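Local coordinates for protein phytoene synthase (Enterococcus hirae, PDB 5IYS) that probably condenses two farnesyl diphosphate molecules head to head into a C30 carotenoid precursor, as a magnesium-dependent dehydrosqualene synthase of the squalene/phytoene synthase family, at residues I183-E188 and T198-K203; D7-Y12 and L92-D97; E226-F231 and S244-Y249; D57-D62 and K115-K120. All coordinates share one frame; numbering follows the deposited sequence.

Contact 1 of 4, residues I183-E188 and T198-K203; sequences IYLTKE and TMLKEK
Leu200 reaches into the angle between Ile183 and Leu185 and gives one methyl to each. The contact is wholly apolar. Ile183 and Leu200 cross at about a right angle, and their closest atoms are Ile183 CD1 and Leu200 CD1, 3.6 Å apart. Ile183 CG1 follows at 3.8 Å from Leu200 CD1, which therefore lies along the ethyl arm of the isoleucine. That arm is extended (chi2 -179°), which carries CD1 out to the leucine. The second branch meets its partner more loosely: Leu200 CD2 and Leu185 CD1 are 4.1 Å apart, the two side chains sliding past each other in opposite directions. In this all-helical squalene/phytoene synthase fold the contact folds the loop after helix 187-193 back on the residues leading into that helix. Tyr178 of helix 174-179 touches both Ile183 and Leu200, while Leu209, Leu212 and Leu216 of helix 207-227 pack on Leu185.

No hydrogen bond crosses between the two segments. Thr186 bonds locally, as the N-cap of helix 187-193, its OG1 accepting from the backbone N of Asp189, whereas Leu185 O accepts from Gln121 NE2 of a distant loop.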
# COMPACT_ATOMS: atom_id res chain seq x y z
N ILE A 183 7.23 13.26 -10.49
CA ILE A 183 6.62 14.18 -9.53
C ILE A 183 5.19 13.72 -9.33
O ILE A 183 4.40 13.75 -10.27
CB ILE A 183 6.64 15.65 -10.03
CG1 ILE A 183 8.08 16.11 -10.27
CG2 ILE A 183 5.93 16.58 -9.02
CD1 ILE A 183 8.21 17.57 -10.74
N TYR A 184 4.89 13.25 -8.12
CA TYR A 184 3.51 12.93 -7.75
C TYR A 184 2.71 14.12 -7.21
O TYR A 184 1.48 14.12 -7.21
CB TYR A 184 3.50 11.76 -6.75
CG TYR A 184 3.96 10.47 -7.38
CD1 TYR A 184 3.07 9.66 -8.09
CD2 TYR A 184 5.30 10.07 -7.31
CE1 TYR A 184 3.49 8.48 -8.67
CE2 TYR A 184 5.73 8.89 -7.88
CZ TYR A 184 4.81 8.09 -8.55
OH TYR A 184 5.22 6.90 -9.10
N LEU A 185 3.39 15.09 -6.62
CA LEU A 185 2.70 16.30 -6.18
C LEU A 185 1.99 16.94 -7.38
O LEU A 185 2.46 16.82 -8.51
CB LEU A 185 3.71 17.30 -5.59
CG LEU A 185 4.59 16.76 -4.46
CD1 LEU A 185 5.61 17.84 -4.06
CD2 LEU A 185 3.75 16.32 -3.26
N THR A 186 0.81 17.50 -7.15
CA THR A 186 -0.02 17.93 -8.27
C THR A 186 0.44 19.27 -8.82
O THR A 186 1.02 20.11 -8.11
CB THR A 186 -1.52 17.94 -7.94
OG1 THR A 186 -1.84 19.04 -7.08
CG2 THR A 186 -1.94 16.63 -7.28
N LYS A 187 0.29 19.43 -10.13
CA LYS A 187 0.50 20.74 -10.73
C LYS A 187 -0.29 21.85 -10.05
O LYS A 187 0.25 22.91 -9.73
CB LYS A 187 0.21 20.68 -12.22
CG LYS A 187 1.27 19.92 -12.97
CD LYS A 187 1.07 20.07 -14.48
CE LYS A 187 2.00 19.14 -15.26
NZ LYS A 187 1.41 18.85 -16.59
N GLU A 188 -1.53 21.55 -9.70
CA GLU A 188 -2.37 22.53 -9.04
C GLU A 188 -1.89 22.92 -7.65
O GLU A 188 -1.83 24.11 -7.32
CB GLU A 188 -3.82 22.05 -9.07
CG GLU A 188 -4.61 22.20 -7.80
CD GLU A 188 -5.98 21.58 -7.95
OE1 GLU A 188 -6.20 20.46 -7.41
OE2 GLU A 188 -6.79 22.15 -8.72
N THR A 198 12.32 23.04 -8.84
CA THR A 198 13.70 23.12 -8.40
C THR A 198 13.83 22.87 -6.90
O THR A 198 14.84 22.35 -6.42
CB THR A 198 14.29 24.49 -8.78
OG1 THR A 198 15.66 24.32 -9.13
CG2 THR A 198 14.15 25.49 -7.63
N MET A 199 12.79 23.21 -6.15
CA MET A 199 12.79 23.00 -4.71
C MET A 199 12.81 21.51 -4.35
O MET A 199 13.01 21.15 -3.19
CB MET A 199 11.56 23.66 -4.10
CG MET A 199 11.34 25.11 -4.48
SD MET A 199 9.98 25.85 -3.54
CE MET A 199 10.12 27.55 -4.14
N LEU A 200 12.55 20.66 -5.34
CA LEU A 200 12.32 19.24 -5.10
C LEU A 200 13.64 18.48 -5.01
O LEU A 200 13.65 17.31 -4.65
CB LEU A 200 11.46 18.61 -6.20
CG LEU A 200 10.05 19.15 -6.42
CD1 LEU A 200 9.28 18.23 -7.38
CD2 LEU A 200 9.31 19.32 -5.09
N LYS A 201 14.75 19.16 -5.31
CA LYS A 201 16.05 18.49 -5.28
C LYS A 201 16.91 18.89 -4.09
O LYS A 201 18.02 18.39 -3.92
CB LYS A 201 16.83 18.70 -6.59
CG LYS A 201 17.02 20.16 -6.99
CD LYS A 201 17.75 20.27 -8.34
CE LYS A 201 16.80 20.05 -9.51
NZ LYS A 201 17.50 19.51 -10.72
N GLU A 202 16.35 19.73 -3.22
CA GLU A 202 17.06 20.19 -2.03
C GLU A 202 16.99 19.21 -0.86
O GLU A 202 16.13 18.32 -0.84
CB GLU A 202 16.55 21.58 -1.63
CG GLU A 202 17.28 22.70 -2.36
CD GLU A 202 16.39 23.87 -2.72
OE1 GLU A 202 16.50 24.38 -3.87
OE2 GLU A 202 15.59 24.28 -1.86
N LYS A 203 17.88 19.36 0.11
CA LYS A 203 17.92 18.47 1.28
C LYS A 203 16.76 18.67 2.25
O LYS A 203 16.20 17.70 2.77
CB LYS A 203 19.26 18.58 2.00
CG LYS A 203 20.44 18.10 1.16
CD LYS A 203 21.38 17.19 1.95
CE LYS A 203 20.64 16.03 2.64
NZ LYS A 203 20.02 15.03 1.71

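Contact 2 of 4, residues D7-Y12 and L92-D97; sequences DPFQEY and LSVVFD
Val94 points its two methyls from helix 87-98 into a cleft formed by Pro8 and Phe9 of the short N-terminal helix and Tyr12 just after it. CG1 stands over one face of the Phe9 ring, 4.3 Å from its centroid and 22° off the ring normal, a CH-pi contact displaced toward the rim, where CZ of Phe9 is the closest ring atom at 4.0 Å from Val94 CG1. The same methyl touches the proline ring, Pro8 CB lying 3.9 Å from Val94 CG1. CG2 belongs to Tyr12: it approaches the ring obliquely and comes within 3.6 Å of Tyr12 CD2.

The torsion of Val94 divides the work, since chi1 of 175° sets CG1 opposite the backbone N, toward Phe9, and swings CG2 to the N side, toward Tyr12. Phe9 starts out across the contact and not into it, and only the far end of its ring closes on the valine.

The short helix is braced at its start by an Asx turn, in which Asp7 OD1 accepts from Phe9 N at 3.0 Å, on the anti side and 34° out of the carboxylate plane. Asp7 O takes two further bonds, from Gln10 N and Glu11 N. Asp7 OD2 is also paired with Arg40, and the Phe9 ring stacks on Phe16 and packs against Arg40 and Gln43 of helix 39-60. The arrangement is plain helix-helix packing, away from the metal and ligand sites, that lays the N-terminal helix 8-11 against helix 87-98 at the outside of the all-helical fold.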
# COMPACT_ATOMS: atom_id res chain seq x y z
N ASP A 7 -5.30 -30.61 3.49
CA ASP A 7 -5.09 -29.26 4.09
C ASP A 7 -4.26 -28.45 3.09
O ASP A 7 -3.06 -28.71 2.94
CB ASP A 7 -4.34 -29.43 5.43
CG ASP A 7 -3.97 -28.12 6.06
OD1 ASP A 7 -4.10 -27.09 5.37
OD2 ASP A 7 -3.56 -28.11 7.25
N PRO A 8 -4.90 -27.50 2.41
CA PRO A 8 -4.22 -26.81 1.29
C PRO A 8 -3.05 -25.94 1.73
O PRO A 8 -2.14 -25.70 0.93
CB PRO A 8 -5.34 -26.00 0.63
CG PRO A 8 -6.38 -25.83 1.68
CD PRO A 8 -6.27 -27.03 2.61
N PHE A 9 -2.98 -25.60 3.01
CA PHE A 9 -1.83 -24.88 3.54
C PHE A 9 -0.64 -25.79 3.81
O PHE A 9 0.50 -25.33 3.95
CB PHE A 9 -2.19 -24.01 4.75
CG PHE A 9 -3.10 -22.85 4.42
CD1 PHE A 9 -4.47 -22.98 4.44
CD2 PHE A 9 -2.57 -21.61 4.06
CE1 PHE A 9 -5.31 -21.95 4.05
CE2 PHE A 9 -3.40 -20.57 3.68
CZ PHE A 9 -4.78 -20.71 3.71
N GLN A 10 -0.90 -27.09 3.88
CA GLN A 10 0.19 -28.04 3.94
C GLN A 10 0.59 -28.39 2.51
O GLN A 10 1.77 -28.40 2.16
CB GLN A 10 -0.20 -29.28 4.76
CG GLN A 10 0.82 -30.39 4.81
CD GLN A 10 0.22 -31.76 5.16
OE1 GLN A 10 0.85 -32.57 5.83
NE2 GLN A 10 -1.01 -32.02 4.68
N GLU A 11 -0.41 -28.66 1.67
CA GLU A 11 -0.15 -29.06 0.29
C GLU A 11 0.73 -28.03 -0.43
O GLU A 11 1.72 -28.39 -1.08
CB GLU A 11 -1.45 -29.24 -0.49
CG GLU A 11 -1.18 -29.76 -1.91
CD GLU A 11 -2.43 -30.19 -2.65
OE1 GLU A 11 -3.50 -30.23 -2.02
OE2 GLU A 11 -2.34 -30.46 -3.88
N TYR A 12 0.39 -26.76 -0.24
CA TYR A 12 1.08 -25.63 -0.86
C TYR A 12 1.96 -24.84 0.10
O TYR A 12 2.25 -23.67 -0.14
CB TYR A 12 0.06 -24.69 -1.52
CG TYR A 12 -0.71 -25.38 -2.60
CD1 TYR A 12 -0.15 -25.55 -3.87
CD2 TYR A 12 -1.94 -25.98 -2.34
CE1 TYR A 12 -0.83 -26.22 -4.87
CE2 TYR A 12 -2.65 -26.63 -3.35
CZ TYR A 12 -2.07 -26.77 -4.60
OH TYR A 12 -2.76 -27.39 -5.61
N LEU A 92 -2.22 -17.95 -4.41
CA LEU A 92 -3.45 -17.19 -4.63
C LEU A 92 -4.66 -18.04 -4.94
O LEU A 92 -5.76 -17.74 -4.46
CB LEU A 92 -3.31 -16.08 -5.68
CG LEU A 92 -2.47 -14.86 -5.28
CD1 LEU A 92 -2.32 -14.02 -6.55
CD2 LEU A 92 -3.14 -14.09 -4.11
N SER A 93 -4.49 -19.14 -5.67
CA SER A 93 -5.61 -20.05 -5.91
C SER A 93 -6.19 -20.59 -4.61
O SER A 93 -7.41 -20.74 -4.46
CB SER A 93 -5.16 -21.23 -6.78
OG SER A 93 -6.29 -21.97 -7.20
N VAL A 94 -5.34 -20.96 -3.66
CA VAL A 94 -5.84 -21.36 -2.34
C VAL A 94 -6.61 -20.28 -1.58
O VAL A 94 -7.68 -20.52 -1.00
CB VAL A 94 -4.68 -21.86 -1.43
CG1 VAL A 94 -5.20 -22.15 -0.03
CG2 VAL A 94 -4.04 -23.10 -2.02
N VAL A 95 -6.11 -19.04 -1.65
CA VAL A 95 -6.82 -17.93 -1.04
C VAL A 95 -8.19 -17.73 -1.69
O VAL A 95 -9.20 -17.56 -1.00
CB VAL A 95 -5.97 -16.63 -1.06
CG1 VAL A 95 -6.69 -15.54 -0.30
CG2 VAL A 95 -4.57 -16.86 -0.41
N PHE A 96 -8.21 -17.69 -3.03
CA PHE A 96 -9.46 -17.55 -3.78
C PHE A 96 -10.42 -18.74 -3.56
O PHE A 96 -11.64 -18.54 -3.51
CB PHE A 96 -9.20 -17.42 -5.29
CG PHE A 96 -9.01 -15.99 -5.76
CD1 PHE A 96 -7.89 -15.27 -5.36
CD2 PHE A 96 -10.00 -15.34 -6.50
CE1 PHE A 96 -7.66 -13.97 -5.81
CE2 PHE A 96 -9.83 -13.98 -6.90
CZ PHE A 96 -8.66 -13.30 -6.56
N ASP A 97 -9.88 -19.92 -3.28
CA ASP A 97 -10.73 -21.06 -2.89
C ASP A 97 -11.38 -20.89 -1.53
O ASP A 97 -12.45 -21.50 -1.27
CB ASP A 97 -9.93 -22.36 -2.85
CG ASP A 97 -9.69 -22.97 -4.22
OD1 ASP A 97 -10.22 -22.46 -5.24
OD2 ASP A 97 -8.93 -23.95 -4.27

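Contact 3 of 4, residues E226-F231 and S244-Y249; sequences ESFEMF and SAAFIY. With FPS (S-[(2E,6E)-3,7,11-trimethyldodeca-2,6,10-trienyl] trihydrogen thiodiphosphate), chain G.
Phe228 reaches from the C-terminal region of helix 207-227 to helix 236-258, where Ala246 and Phe247 receive the far end of its ring. From CB the ring carbon CG turns to the side of the backbone N (chi1 -62°), sending the ring across the gap between segments whose closest CA atoms, Phe228 CA and Ala246 CA, are 9.1 Å apart. CE1 meets the methyl of Ala246, with Ala246 CB at 3.6 Å from Phe228 CE1, at the ring edge and near its plane. CZ lies between both partners, 4.0 Å from Ala246 CB and equally far from Phe247 CE1. CE2 touches Phe247, again through its CE1. The two phenylalanine planes are only 19° from parallel but slid so far apart that the rings barely overlap. Beyond them Phe247 makes a cation-pi contact with Arg250 and meets Tyr285 of helix 272-287.

Two residues after Phe247, Tyr249 lies in the pocket of the bound thiodiphosphate. Its OH donates to FPS O2B at 2.8 Å, with this oxygen at the ring edge, and is also hydrogen-bonded to Asn169 ND2. Helix 236-258 thus offers methyl and ring carbons to Phe228, an apolar contact probably held by dispersion and the exclusion of water, while the hydroxyl of Tyr249 on the same helix bonds the ligand and Asn169.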
# COMPACT_ATOMS: atom_id res chain seq x y z
N GLU A 226 -10.69 8.81 8.75
CA GLU A 226 -11.91 8.35 8.11
C GLU A 226 -11.96 6.84 7.89
O GLU A 226 -12.99 6.22 8.12
CB GLU A 226 -12.20 9.10 6.81
CG GLU A 226 -12.44 10.61 6.97
CD GLU A 226 -12.31 11.35 5.65
OE1 GLU A 226 -12.69 10.76 4.62
OE2 GLU A 226 -11.82 12.51 5.64
N SER A 227 -10.84 6.25 7.50
CA SER A 227 -10.86 4.82 7.16
C SER A 227 -11.11 3.96 8.39
O SER A 227 -11.59 2.83 8.27
CB SER A 227 -9.53 4.39 6.49
OG SER A 227 -8.48 4.29 7.46
N PHE A 228 -10.73 4.48 9.56
CA PHE A 228 -10.90 3.76 10.82
C PHE A 228 -12.37 3.54 11.20
O PHE A 228 -12.68 2.68 12.02
CB PHE A 228 -10.18 4.48 11.98
CG PHE A 228 -8.68 4.60 11.81
CD1 PHE A 228 -8.00 3.87 10.84
CD2 PHE A 228 -7.96 5.51 12.59
CE1 PHE A 228 -6.61 3.92 10.74
CE2 PHE A 228 -6.56 5.59 12.49
CZ PHE A 228 -5.89 4.82 11.54
N GLU A 229 -13.28 4.18 10.48
CA GLU A 229 -14.70 3.89 10.61
C GLU A 229 -15.06 2.43 10.31
O GLU A 229 -16.05 1.90 10.84
CB GLU A 229 -15.44 4.79 9.63
CG GLU A 229 -16.93 4.61 9.60
CD GLU A 229 -17.56 5.60 8.62
OE1 GLU A 229 -17.30 6.82 8.76
OE2 GLU A 229 -18.28 5.14 7.70
N MET A 230 -14.22 1.75 9.53
CA MET A 230 -14.50 0.34 9.24
C MET A 230 -14.30 -0.61 10.41
O MET A 230 -14.76 -1.74 10.37
CB MET A 230 -13.69 -0.15 8.03
CG MET A 230 -12.23 -0.25 8.29
SD MET A 230 -11.37 -0.68 6.74
CE MET A 230 -10.01 0.45 6.89
N PHE A 231 -13.64 -0.17 11.49
CA PHE A 231 -13.22 -1.17 12.49
C PHE A 231 -14.31 -2.06 13.08
O PHE A 231 -14.10 -3.27 13.28
CB PHE A 231 -12.31 -0.57 13.57
CG PHE A 231 -10.90 -0.28 13.08
CD1 PHE A 231 -10.19 -1.24 12.38
CD2 PHE A 231 -10.31 0.96 13.29
CE1 PHE A 231 -8.90 -0.97 11.90
CE2 PHE A 231 -9.01 1.23 12.86
CZ PHE A 231 -8.34 0.29 12.10
N SER A 244 -2.46 -1.87 13.26
CA SER A 244 -0.99 -1.81 13.29
C SER A 244 -0.41 -1.35 11.95
O SER A 244 0.45 -0.44 11.89
CB SER A 244 -0.36 -3.15 13.70
OG SER A 244 -0.75 -3.45 15.02
N ALA A 245 -0.85 -1.97 10.87
CA ALA A 245 -0.34 -1.57 9.56
C ALA A 245 -0.58 -0.07 9.34
O ALA A 245 0.31 0.66 8.88
CB ALA A 245 -0.94 -2.40 8.43
N ALA A 246 -1.80 0.39 9.65
CA ALA A 246 -2.14 1.78 9.47
C ALA A 246 -1.24 2.69 10.34
O ALA A 246 -0.80 3.73 9.86
CB ALA A 246 -3.66 2.00 9.79
N PHE A 247 -1.15 2.41 11.65
CA PHE A 247 -0.41 3.30 12.56
C PHE A 247 1.08 3.31 12.23
O PHE A 247 1.72 4.38 12.19
CB PHE A 247 -0.57 2.83 14.01
CG PHE A 247 -1.80 3.37 14.71
CD1 PHE A 247 -3.07 3.09 14.23
CD2 PHE A 247 -1.68 3.92 15.99
CE1 PHE A 247 -4.23 3.49 14.95
CE2 PHE A 247 -2.81 4.30 16.72
CZ PHE A 247 -4.08 4.10 16.18
N ILE A 248 1.62 2.14 11.92
CA ILE A 248 3.03 2.11 11.52
C ILE A 248 3.27 2.93 10.25
O ILE A 248 4.26 3.67 10.17
CB ILE A 248 3.57 0.67 11.44
CG1 ILE A 248 3.65 0.12 12.87
CG2 ILE A 248 4.94 0.56 10.76
CD1 ILE A 248 3.57 -1.41 12.95
N TYR A 249 2.43 2.75 9.23
CA TYR A 249 2.66 3.49 7.99
C TYR A 249 2.50 5.00 8.22
O TYR A 249 3.34 5.78 7.76
CB TYR A 249 1.79 2.97 6.85
CG TYR A 249 2.53 3.02 5.54
CD1 TYR A 249 3.55 2.11 5.27
CD2 TYR A 249 2.30 4.04 4.64
CE1 TYR A 249 4.22 2.13 4.08
CE2 TYR A 249 2.98 4.10 3.42
CZ TYR A 249 3.95 3.15 3.17
OH TYR A 249 4.65 3.21 2.00
C1 FPS G . 3.74 0.32 0.56
S1 FPS G . 4.31 -1.24 0.01
C2 FPS G . 2.23 0.17 0.46
C3 FPS G . 1.39 1.16 0.12
C4 FPS G . 1.90 2.54 -0.17
C5 FPS G . -0.11 0.92 0.04
C6 FPS G . -0.56 -0.50 0.35
C7 FPS G . -2.05 -0.49 0.62
C8 FPS G . -2.62 -1.28 1.54
C10 FPS G . -4.13 -1.27 1.63
C9 FPS G . -1.84 -2.21 2.43
C11 FPS G . -4.55 -0.93 3.06
C12 FPS G . -6.06 -1.08 3.23
C13 FPS G . -6.67 -2.20 3.69
C14 FPS G . -8.16 -2.22 3.85
C15 FPS G . -5.89 -3.43 4.08
PA FPS G . 6.25 -1.60 0.63
O1A FPS G . 6.51 -3.04 0.75
O2A FPS G . 7.08 -1.08 -0.65
O3A FPS G . 6.75 -0.72 1.86
PB FPS G . 7.38 0.73 1.49
O1B FPS G . 8.88 0.64 1.37
O2B FPS G . 6.86 1.62 2.59
O3B FPS G . 6.90 1.28 0.17

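Contact 4 of 4, residues D57-D62 and K115-K120; sequences DLIDRD and KDADFK. With MG (magnesium ion), chain F; MG (magnesium ion), chain E.
Asp60 and Ile59 approach the C-terminal region of helix 104-116 at Asp116 and Ala117, with Asp60 belonging to a DDxxD motif in the last part of helix 39-60. In the first shell, Asp60 OD2 bridges two magnesium ions, at 2.0 Å from the magnesium of chain E and 2.5 Å from that of chain F. Asp56 is the other protein ligand at this site, and waters complete much of the coordination. Asp60 OD1 is hydrogen-bonded to water 2 (2.7 Å), itself a ligand of the chain E magnesium, and pairs with Arg182.

Across the contact, Asp60 OD1 and Asp116 OD2 stand 4.6 Å apart, a like-charge approach probably eased by the magnesium ions and Arg182. Asp116 OD2 is hydrogen-bonded to Tyr131 OH.

Further out, the packing is apolar. Ile59 CG2, opposite its backbone N because chi1 is -62°, rests on the backbone of Ala117, while Leu68 touches Ile59 from helix 65-80. On the other flank Arg61 joins Asp57 and Asp62 in a salt-bridge network; Arg61 NE lies 3.0 Å from Asp62 OD1, with the oxygen only 4° out of the guanidinium plane.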
# COMPACT_ATOMS: atom_id res chain seq x y z
N ASP A 57 7.60 -4.12 -9.01
CA ASP A 57 9.04 -4.17 -9.24
C ASP A 57 9.28 -4.24 -10.73
O ASP A 57 10.16 -3.54 -11.26
CB ASP A 57 9.62 -5.41 -8.57
CG ASP A 57 9.91 -5.18 -7.11
OD1 ASP A 57 9.76 -4.02 -6.66
OD2 ASP A 57 10.27 -6.16 -6.42
N LEU A 58 8.45 -5.03 -11.42
CA LEU A 58 8.46 -5.06 -12.88
C LEU A 58 8.56 -3.68 -13.53
O LEU A 58 9.35 -3.46 -14.46
CB LEU A 58 7.22 -5.79 -13.39
CG LEU A 58 7.32 -7.31 -13.36
CD1 LEU A 58 6.02 -7.94 -13.86
CD2 LEU A 58 8.49 -7.80 -14.22
N ILE A 59 7.78 -2.73 -13.03
CA ILE A 59 7.73 -1.40 -13.65
C ILE A 59 8.76 -0.46 -13.03
O ILE A 59 9.64 0.02 -13.74
CB ILE A 59 6.31 -0.82 -13.63
CG1 ILE A 59 5.40 -1.74 -14.45
CG2 ILE A 59 6.28 0.60 -14.21
CD1 ILE A 59 6.00 -2.16 -15.79
N ASP A 60 8.73 -0.30 -11.71
CA ASP A 60 9.56 0.69 -11.03
C ASP A 60 11.06 0.36 -11.02
O ASP A 60 11.91 1.25 -11.09
CB ASP A 60 9.09 0.95 -9.60
CG ASP A 60 7.72 1.63 -9.53
OD1 ASP A 60 7.12 1.92 -10.59
OD2 ASP A 60 7.22 1.80 -8.40
N ARG A 61 11.39 -0.91 -10.78
CA ARG A 61 12.79 -1.33 -10.81
C ARG A 61 13.22 -1.58 -12.26
O ARG A 61 14.14 -0.95 -12.79
CB ARG A 61 12.97 -2.62 -10.00
CG ARG A 61 13.54 -2.47 -8.60
CD ARG A 61 14.39 -3.68 -8.26
NE ARG A 61 13.97 -4.84 -9.03
CZ ARG A 61 13.48 -5.97 -8.52
NH1 ARG A 61 13.42 -6.14 -7.20
NH2 ARG A 61 13.07 -6.94 -9.32
N ASP A 62 12.53 -2.52 -12.91
CA ASP A 62 13.02 -3.13 -14.13
C ASP A 62 12.58 -2.37 -15.39
O ASP A 62 13.18 -2.53 -16.46
CB ASP A 62 12.60 -4.61 -14.18
CG ASP A 62 13.04 -5.41 -12.95
OD1 ASP A 62 13.74 -4.86 -12.07
OD2 ASP A 62 12.74 -6.62 -12.89
N LYS A 115 0.26 2.45 -16.09
CA LYS A 115 0.30 3.90 -16.17
C LYS A 115 1.58 4.54 -15.64
O LYS A 115 2.09 5.52 -16.21
CB LYS A 115 -0.90 4.52 -15.47
CG LYS A 115 -1.26 5.88 -16.06
CD LYS A 115 -1.43 6.93 -15.00
CE LYS A 115 -1.94 8.22 -15.64
NZ LYS A 115 -0.96 8.82 -16.59
N ASP A 116 2.11 4.00 -14.54
CA ASP A 116 3.42 4.43 -14.06
C ASP A 116 4.54 4.18 -15.06
O ASP A 116 5.53 4.89 -15.04
CB ASP A 116 3.77 3.74 -12.76
CG ASP A 116 3.20 4.45 -11.58
OD1 ASP A 116 3.09 5.69 -11.62
OD2 ASP A 116 2.92 3.76 -10.58
N ALA A 117 4.37 3.17 -15.90
CA ALA A 117 5.38 2.85 -16.90
C ALA A 117 5.58 3.98 -17.92
O ALA A 117 6.58 4.01 -18.62
CB ALA A 117 5.03 1.57 -17.61
N ASP A 118 4.58 4.85 -18.05
CA ASP A 118 4.68 6.04 -18.90
C ASP A 118 4.28 7.25 -18.05
O ASP A 118 3.14 7.74 -18.11
CB ASP A 118 3.78 5.89 -20.13
CG ASP A 118 3.54 7.20 -20.89
OD1 ASP A 118 4.31 8.18 -20.75
OD2 ASP A 118 2.59 7.23 -21.69
N PHE A 119 5.19 7.66 -17.17
CA PHE A 119 4.81 8.51 -16.05
C PHE A 119 4.36 9.92 -16.48
O PHE A 119 5.07 10.56 -17.25
CB PHE A 119 5.93 8.62 -15.01
CG PHE A 119 5.49 9.33 -13.77
CD1 PHE A 119 4.63 8.71 -12.88
CD2 PHE A 119 5.74 10.68 -13.60
CE1 PHE A 119 4.13 9.38 -11.78
CE2 PHE A 119 5.23 11.36 -12.54
CZ PHE A 119 4.39 10.72 -11.65
N LYS A 120 3.21 10.38 -15.98
CA LYS A 120 2.81 11.78 -16.09
C LYS A 120 2.47 12.31 -14.70
O LYS A 120 1.77 11.64 -13.95
CB LYS A 120 1.57 11.95 -16.96
CG LYS A 120 1.62 11.22 -18.30
CD LYS A 120 2.45 11.98 -19.30
CE LYS A 120 2.51 11.23 -20.62
NZ LYS A 120 3.44 11.92 -21.56
MG MG F . 8.00 0.67 -6.37
MG MG E . 5.30 1.85 -7.77
O HOH W 1 9.44 -0.70 -6.96
O HOH W 2 4.57 1.65 -9.81
O HOH W 3 5.81 4.14 -7.94
O HOH W 4 3.19 2.14 -6.84
O HOH W 5 9.64 2.28 -6.17

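From the N terminus, contact 2 opens at 7-12, and contact 4 opens at 57-62 before contact 2 closes at 92-97; these two cross, and contact 4 closes at 115-120. Contacts 1 and 3 follow in series, each closing a short local loop, over 10 and 13 residues. Contact 2 ties the N-terminal helix to helix 87-98, whereas contact 4 joins helix 39-60 to helix 104-116 at the metal site. Contacts 1 and 4 touch through Tyr184 and Phe119, whose rings meet edge-to-face. Contact 3, pairing helices 207-227 and 236-258, lies on the opposite side of the chain's centre from contact 4, as contact 2 does from contact 1.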